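Local coordinates for protein MdcA (Pseudomonas aeruginosa, PDB 5VIT) that probably transfers the acyl carrier protein between acetate and malonate, acting as the alpha subunit of malonate decarboxylase, at residues 244-249 with 277-282; 299-304 with 319-324. One frame throughout, in Å; residues are numbered along the deposited sequence.

How the contacts relate
Both contacts belong to the chain's second, mixed sheet region and follow one another in sequence, their centres about 21 Å apart. Contact 1 is partly buried and mostly aliphatic, with the Arg246 side chain, guanidinium included, laid against a leucine; it joins helix 235-250 to the end of helix 263-278. Contact 2 pairs helices 298-302 and 319-323, which lie further on, and centres on a buried tyrosine whose ring end has both an aliphatic and a charged neighbour. In each, one segment runs off a helix through a Schellman glycine. The two exits also meet: Lys282 NZ lies 2.8 Å from Ser303 O, a probable hydrogen bond joining the end of contact 1 to contact 2.

Contact 1: residues 244-249 with 277-282; sequences AIRGIY and ESLGLK
Leu279 lays its forked end against two consecutive residues of helix 235-250, Ile245 and Arg246. The CD1 methyl sits 4.0 Å from Arg246 CD and also reaches Ile245, while CD2 approaches the far end of the arginine, 3.9 Å from Arg246 NH1. The contact is therefore with the aliphatic stem as much as with the guanidinium, which meets the methyl obliquely. A bend at chi2 (86°) helps carry the arginine chain slantwise across the leucine, although its CB is not aimed at the other segment.

Deeper in, a single methyl does double work. Ile245 CG2 is 4.1 Å from Leu279 CD1 and equally 4.1 Å from Leu281 CD1, so it is held by two leucines that stand one glycine apart. The isoleucine's first torsion (-68°) sets CG2 opposite the backbone N and makes this branch, rather than CG1, the one that touches.

The leucines flank the point where helix 263-278 gives way to a turn. Gly280 takes positive phi (77°) in a Schellman motif, and Gly280 N bonds back to Glu277 O at 2.8 Å; the chain turns there, and both leucines still direct their CB atoms at Ile245 and its helix. On the other side, the helix widens into a pi-type turn, Tyr249 N reaching Ala244 O at 2.8 Å.

Around this apolar patch, Arg246 has weak hydrogen bonds to Leu517 O and Gln250 OE1. Ile245 also touches Ile271 and Leu272 of helix 263-278, and Leu281 rests on Trp305. Helix 235-250 thus packs with one flank on helix 263-278 and with another, through Ala244 and Ile248, on strands 354-357 and 461-464.

Contact 2: residues 299-304 with 319-324; sequences PAIESG and EGYIAQ
Tyr321 reaches from helix 319-323 to helix 298-302 and ends against two consecutive side chains, Ile301 and Glu302. Its hydroxyl donates to Glu302 OE2 at 2.7 Å, using the anti lone pair of that oxygen. OE2 lies in the plane of the ring at its edge, yet the carboxylate itself is turned 58° from that plane. The aliphatic neighbour is close too: Ile301 CG2 stands 3.2 Å from Tyr321 OH, a tight approach, and Ile301 CD1 meets the ring edge 4.1 Å from Tyr321 CE2. With chi1 at 167°, the tyrosine ring extends across to meet these side chains from the opposite direction.

A second shell fixes the glutamate. Its other oxygen, OE1, forms a salt bridge with Arg325, just past helix 319-323, so each carboxylate oxygen has a partner in or just after that helix; this charge would probably help keep it ionised. Trp540 of helix 534-540 packs on Glu302, and Leu544 touches Tyr321.

Further out, the end of helix 298-302 is pinned by Pro299 O, which accepts from Ser303 N and, at 2.6 Å, from Ser303 OG, the two arriving from opposite faces of the carbonyl plane. Gly304 then closes the helix in a Schellman motif. Helix 298-302 is the connection between parallel strands 288-290 and 308-310, a beta-alpha-beta crossover as in Rossmann-like folds.

Contact 1: residues 244-249 with 277-282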
ATOM      1  N   ALA A 244      -5.821   6.632   6.287  1.00 20.07           N
ATOM      2  CA  ALA A 244      -7.164   7.002   5.827  1.00 24.15           C
ATOM      3  C   ALA A 244      -7.154   8.415   5.213  1.00 25.09           C
ATOM      4  O   ALA A 244      -7.703   8.662   4.121  1.00 20.54           O
ATOM      5  CB  ALA A 244      -8.181   6.916   6.986  1.00 18.94           C
ATOM      6  N   ILE A 245      -6.518   9.347   5.911  1.00 25.84           N
ATOM      7  CA  ILE A 245      -6.557  10.741   5.487  1.00 19.87           C
ATOM      8  C   ILE A 245      -5.793  10.917   4.177  1.00 22.28           C
ATOM      9  O   ILE A 245      -6.272  11.551   3.238  1.00 22.10           O
ATOM     10  CB  ILE A 245      -5.988  11.656   6.574  1.00 20.15           C
ATOM     11  CG1 ILE A 245      -6.930  11.654   7.781  1.00 24.66           C
ATOM     12  CG2 ILE A 245      -5.766  13.061   6.038  1.00 23.52           C
ATOM     13  CD1 ILE A 245      -6.360  12.350   9.006  1.00 26.78           C
ATOM     14  N   ARG A 246      -4.616  10.314   4.117  1.00 24.07           N
ATOM     15  CA  ARG A 246      -3.734  10.470   2.985  1.00 23.91           C
ATOM     16  C   ARG A 246      -4.129   9.573   1.824  1.00 25.71           C
ATOM     17  O   ARG A 246      -4.270  10.040   0.694  1.00 27.12           O
ATOM     18  CB  ARG A 246      -2.295  10.168   3.406  1.00 27.72           C
ATOM     19  CG  ARG A 246      -1.323  10.089   2.264  1.00 24.29           C
ATOM     20  CD  ARG A 246      -0.790  11.471   1.906  1.00 28.70           C
ATOM     21  NE  ARG A 246       0.080  11.440   0.726  1.00 34.71           N
ATOM     22  CZ  ARG A 246       0.367  12.498  -0.032  1.00 39.52           C
ATOM     23  NH1 ARG A 246      -0.132  13.701   0.247  1.00 32.62           N
ATOM     24  NH2 ARG A 246       1.174  12.349  -1.066  1.00 46.00           N
ATOM     25  N   GLY A 247      -4.301   8.286   2.113  1.00 22.73           N
ATOM     26  CA  GLY A 247      -4.531   7.293   1.077  1.00 25.19           C
ATOM     27  C   GLY A 247      -5.980   7.133   0.654  1.00 24.47           C
ATOM     28  O   GLY A 247      -6.269   6.434  -0.322  1.00 25.99           O
ATOM     29  N   ILE A 248      -6.895   7.764   1.388  1.00 22.03           N
ATOM     30  CA  ILE A 248      -8.305   7.701   1.042  1.00 22.88           C
ATOM     31  C   ILE A 248      -8.988   9.072   0.880  1.00 20.52           C
ATOM     32  O   ILE A 248      -9.480   9.393  -0.198  1.00 22.12           O
ATOM     33  CB  ILE A 248      -9.091   6.883   2.082  1.00 23.21           C
ATOM     34  CG1 ILE A 248      -8.441   5.501   2.260  1.00 20.53           C
ATOM     35  CG2 ILE A 248     -10.539   6.787   1.645  1.00 17.68           C
ATOM     36  CD1 ILE A 248      -9.250   4.520   3.162  1.00 21.08           C
ATOM     37  N   TYR A 249      -9.031   9.871   1.937  1.00 22.46           N
ATOM     38  CA  TYR A 249      -9.723  11.149   1.885  1.00 19.22           C
ATOM     39  C   TYR A 249      -9.082  12.042   0.826  1.00 25.32           C
ATOM     40  O   TYR A 249      -9.782  12.572  -0.046  1.00 23.05           O
ATOM     41  CB  TYR A 249      -9.695  11.853   3.240  1.00 20.49           C
ATOM     42  CG  TYR A 249     -10.482  11.167   4.335  1.00 24.32           C
ATOM     43  CD1 TYR A 249     -10.543  11.720   5.618  1.00 18.17           C
ATOM     44  CD2 TYR A 249     -11.183   9.981   4.091  1.00 19.99           C
ATOM     45  CE1 TYR A 249     -11.261  11.109   6.635  1.00 18.90           C
ATOM     46  CE2 TYR A 249     -11.913   9.362   5.106  1.00 20.73           C
ATOM     47  CZ  TYR A 249     -11.936   9.925   6.374  1.00 21.30           C
ATOM     48  OH  TYR A 249     -12.642   9.315   7.381  1.00 23.87           O
ATOM     49  N   GLU A 277      -3.455  18.984   8.640  1.00 28.43           N
ATOM     50  CA  GLU A 277      -2.876  20.312   8.474  1.00 30.46           C
ATOM     51  C   GLU A 277      -1.543  20.240   7.723  1.00 31.90           C
ATOM     52  O   GLU A 277      -1.312  21.008   6.785  1.00 31.63           O
ATOM     53  CB  GLU A 277      -2.700  20.984   9.847  1.00 34.24           C
ATOM     54  CG  GLU A 277      -2.192  22.420   9.810  1.00 35.10           C
ATOM     55  CD  GLU A 277      -3.075  23.341   8.977  1.00 40.18           C
ATOM     56  OE1 GLU A 277      -2.538  24.321   8.426  1.00 37.60           O
ATOM     57  OE2 GLU A 277      -4.300  23.092   8.871  1.00 41.30           O
ATOM     58  N   SER A 278      -0.690  19.293   8.117  1.00 29.29           N
ATOM     59  CA  SER A 278       0.622  19.109   7.505  1.00 24.66           C
ATOM     60  C   SER A 278       0.529  18.723   6.033  1.00 30.89           C
ATOM     61  O   SER A 278       1.485  18.876   5.276  1.00 31.52           O
ATOM     62  CB  SER A 278       1.425  18.043   8.274  1.00 30.98           C
ATOM     63  OG  SER A 278       1.051  16.721   7.906  1.00 29.58           O
ATOM     64  N   LEU A 279      -0.624  18.217   5.615  1.00 30.30           N
ATOM     65  CA  LEU A 279      -0.792  17.851   4.222  1.00 30.11           C
ATOM     66  C   LEU A 279      -1.399  19.020   3.459  1.00 26.98           C
ATOM     67  O   LEU A 279      -1.531  18.970   2.242  1.00 31.29           O
ATOM     68  CB  LEU A 279      -1.666  16.596   4.083  1.00 28.01           C
ATOM     69  CG  LEU A 279      -1.097  15.293   4.655  1.00 31.16           C
ATOM     70  CD1 LEU A 279      -2.117  14.164   4.553  1.00 22.45           C
ATOM     71  CD2 LEU A 279       0.201  14.917   3.930  1.00 31.92           C
ATOM     72  N   GLY A 280      -1.778  20.064   4.186  1.00 32.42           N
ATOM     73  CA  GLY A 280      -2.316  21.269   3.576  1.00 33.25           C
ATOM     74  C   GLY A 280      -3.760  21.123   3.132  1.00 34.16           C
ATOM     75  O   GLY A 280      -4.192  21.779   2.189  1.00 31.25           O
ATOM     76  N   LEU A 281      -4.514  20.276   3.827  1.00 30.91           N
ATOM     77  CA  LEU A 281      -5.823  19.862   3.328  1.00 32.95           C
ATOM     78  C   LEU A 281      -7.011  20.586   3.954  1.00 30.27           C
ATOM     79  O   LEU A 281      -8.146  20.252   3.620  1.00 31.42           O
ATOM     80  CB  LEU A 281      -6.005  18.353   3.533  1.00 29.81           C
ATOM     81  CG  LEU A 281      -5.053  17.451   2.747  1.00 32.15           C
ATOM     82  CD1 LEU A 281      -5.194  15.983   3.186  1.00 29.29           C
ATOM     83  CD2 LEU A 281      -5.293  17.592   1.256  1.00 27.28           C
ATOM     84  N   LYS A 282      -6.775  21.551   4.849  1.00 27.18           N
ATOM     85  CA  LYS A 282      -7.901  22.245   5.503  1.00 29.52           C
ATOM     86  C   LYS A 282      -8.752  22.958   4.462  1.00 29.79           C
ATOM     87  O   LYS A 282      -8.222  23.654   3.598  1.00 32.88           O
ATOM     88  CB  LYS A 282      -7.436  23.256   6.548  1.00 32.62           C
ATOM     89  CG  LYS A 282      -8.610  23.939   7.264  1.00 35.14           C
ATOM     90  CD  LYS A 282      -8.186  25.207   8.000  1.00 40.85           C
ATOM     91  CE  LYS A 282      -7.200  24.894   9.123  1.00 43.35           C
ATOM     92  NZ  LYS A 282      -6.935  26.064  10.010  1.00 36.50           N
TER

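Contact 2: residues 299-304 with 319-324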
ATOM      1  N   PRO A 299     -11.800  19.525  18.173  1.00 26.97           N
ATOM      2  CA  PRO A 299     -10.683  20.298  17.615  1.00 28.52           C
ATOM      3  C   PRO A 299     -10.713  20.464  16.092  1.00 29.85           C
ATOM      4  O   PRO A 299     -10.185  21.469  15.607  1.00 26.41           O
ATOM      5  CB  PRO A 299      -9.438  19.517  18.054  1.00 30.09           C
ATOM      6  CG  PRO A 299      -9.921  18.273  18.716  1.00 33.17           C
ATOM      7  CD  PRO A 299     -11.357  18.404  19.023  1.00 25.20           C
ATOM      8  N   ALA A 300     -11.299  19.532  15.346  1.00 26.69           N
ATOM      9  CA  ALA A 300     -11.457  19.774  13.910  1.00 30.87           C
ATOM     10  C   ALA A 300     -12.373  20.988  13.643  1.00 28.07           C
ATOM     11  O   ALA A 300     -12.118  21.783  12.739  1.00 28.60           O
ATOM     12  CB  ALA A 300     -11.997  18.540  13.203  1.00 29.45           C
ATOM     13  N   ILE A 301     -13.441  21.111  14.421  1.00 25.62           N
ATOM     14  CA  ILE A 301     -14.360  22.251  14.299  1.00 31.98           C
ATOM     15  C   ILE A 301     -13.682  23.608  14.619  1.00 31.55           C
ATOM     16  O   ILE A 301     -13.749  24.550  13.819  1.00 29.93           O
ATOM     17  CB  ILE A 301     -15.589  22.070  15.215  1.00 29.03           C
ATOM     18  CG1 ILE A 301     -16.383  20.822  14.792  1.00 30.51           C
ATOM     19  CG2 ILE A 301     -16.459  23.340  15.201  1.00 27.68           C
ATOM     20  CD1 ILE A 301     -17.413  20.324  15.828  1.00 25.48           C
ATOM     21  N   GLU A 302     -13.012  23.685  15.768  1.00 29.28           N
ATOM     22  CA  GLU A 302     -12.322  24.906  16.205  1.00 31.18           C
ATOM     23  C   GLU A 302     -11.234  25.350  15.238  1.00 36.86           C
ATOM     24  O   GLU A 302     -10.998  26.553  15.064  1.00 30.70           O
ATOM     25  CB  GLU A 302     -11.711  24.694  17.592  1.00 30.97           C
ATOM     26  CG  GLU A 302     -12.733  24.297  18.655  1.00 31.89           C
ATOM     27  CD  GLU A 302     -13.792  25.378  18.838  1.00 36.20           C
ATOM     28  OE1 GLU A 302     -13.412  26.539  19.103  1.00 30.20           O
ATOM     29  OE2 GLU A 302     -14.994  25.076  18.681  1.00 34.35           O
ATOM     30  N   SER A 303     -10.579  24.369  14.613  1.00 35.32           N
ATOM     31  CA  SER A 303      -9.496  24.613  13.660  1.00 30.63           C
ATOM     32  C   SER A 303     -10.011  25.056  12.317  1.00 27.63           C
ATOM     33  O   SER A 303      -9.235  25.493  11.478  1.00 30.01           O
ATOM     34  CB  SER A 303      -8.656  23.351  13.454  1.00 31.82           C
ATOM     35  OG  SER A 303      -8.165  22.891  14.684  1.00 42.26           O
ATOM     36  N   GLY A 304     -11.311  24.884  12.091  1.00 30.62           N
ATOM     37  CA  GLY A 304     -11.934  25.357  10.859  1.00 29.79           C
ATOM     38  C   GLY A 304     -12.020  24.345   9.728  1.00 30.40           C
ATOM     39  O   GLY A 304     -12.138  24.723   8.566  1.00 33.90           O
ATOM     40  N   GLU A 319     -24.322  19.589  24.306  1.00 29.07           N
ATOM     41  CA  GLU A 319     -25.471  20.476  24.007  1.00 31.48           C
ATOM     42  C   GLU A 319     -25.106  21.953  24.042  1.00 29.84           C
ATOM     43  O   GLU A 319     -25.374  22.692  23.088  1.00 29.46           O
ATOM     44  CB  GLU A 319     -26.626  20.225  24.987  1.00 29.83           C
ATOM     45  CG  GLU A 319     -27.337  18.874  24.828  1.00 35.14           C
ATOM     46  CD  GLU A 319     -26.497  17.684  25.291  1.00 38.37           C
ATOM     47  OE1 GLU A 319     -25.481  17.898  25.992  1.00 34.93           O
ATOM     48  OE2 GLU A 319     -26.859  16.533  24.950  1.00 38.14           O
ATOM     49  N   GLY A 320     -24.480  22.372  25.142  1.00 27.05           N
ATOM     50  CA  GLY A 320     -24.078  23.757  25.308  1.00 26.98           C
ATOM     51  C   GLY A 320     -23.065  24.203  24.274  1.00 34.01           C
ATOM     52  O   GLY A 320     -23.072  25.353  23.833  1.00 36.09           O
ATOM     53  N   TYR A 321     -22.176  23.296  23.879  1.00 32.82           N
ATOM     54  CA  TYR A 321     -21.160  23.647  22.883  1.00 33.37           C
ATOM     55  C   TYR A 321     -21.795  23.816  21.505  1.00 29.84           C
ATOM     56  O   TYR A 321     -21.502  24.775  20.790  1.00 27.33           O
ATOM     57  CB  TYR A 321     -20.047  22.587  22.845  1.00 29.08           C
ATOM     58  CG  TYR A 321     -19.113  22.671  21.649  1.00 30.13           C
ATOM     59  CD1 TYR A 321     -18.028  23.543  21.644  1.00 27.27           C
ATOM     60  CD2 TYR A 321     -19.303  21.857  20.539  1.00 25.04           C
ATOM     61  CE1 TYR A 321     -17.169  23.602  20.578  1.00 26.05           C
ATOM     62  CE2 TYR A 321     -18.451  21.915  19.460  1.00 26.51           C
ATOM     63  CZ  TYR A 321     -17.380  22.786  19.487  1.00 29.02           C
ATOM     64  OH  TYR A 321     -16.521  22.849  18.409  1.00 30.11           O
ATOM     65  N   ILE A 322     -22.658  22.867  21.140  1.00 28.87           N
ATOM     66  CA  ILE A 322     -23.412  22.944  19.896  1.00 28.22           C
ATOM     67  C   ILE A 322     -24.198  24.276  19.773  1.00 32.49           C
ATOM     68  O   ILE A 322     -24.209  24.917  18.706  1.00 30.33           O
ATOM     69  CB  ILE A 322     -24.389  21.757  19.775  1.00 29.36           C
ATOM     70  CG1 ILE A 322     -23.610  20.438  19.554  1.00 26.23           C
ATOM     71  CG2 ILE A 322     -25.407  22.017  18.649  1.00 21.52           C
ATOM     72  CD1 ILE A 322     -24.446  19.180  19.802  1.00 21.47           C
ATOM     73  N   ALA A 323     -24.825  24.698  20.871  1.00 27.49           N
ATOM     74  CA  ALA A 323     -25.627  25.923  20.885  1.00 31.04           C
ATOM     75  C   ALA A 323     -24.783  27.167  20.590  1.00 34.21           C
ATOM     76  O   ALA A 323     -25.309  28.206  20.201  1.00 30.53           O
ATOM     77  CB  ALA A 323     -26.337  26.068  22.219  1.00 28.55           C
ATOM     78  N   GLN A 324     -23.469  27.046  20.756  1.00 30.79           N
ATOM     79  CA  GLN A 324     -22.555  28.127  20.436  1.00 31.97           C
ATOM     80  C   GLN A 324     -21.891  27.943  19.083  1.00 34.26           C
ATOM     81  O   GLN A 324     -21.020  28.732  18.688  1.00 35.42           O
ATOM     82  CB  GLN A 324     -21.495  28.245  21.519  1.00 35.16           C
ATOM     83  CG  GLN A 324     -22.090  28.371  22.890  1.00 31.10           C
ATOM     84  CD  GLN A 324     -22.511  29.781  23.196  1.00 44.02           C
ATOM     85  OE1 GLN A 324     -21.688  30.703  23.185  1.00 52.11           O
ATOM     86  NE2 GLN A 324     -23.797  29.966  23.475  1.00 36.64           N
TER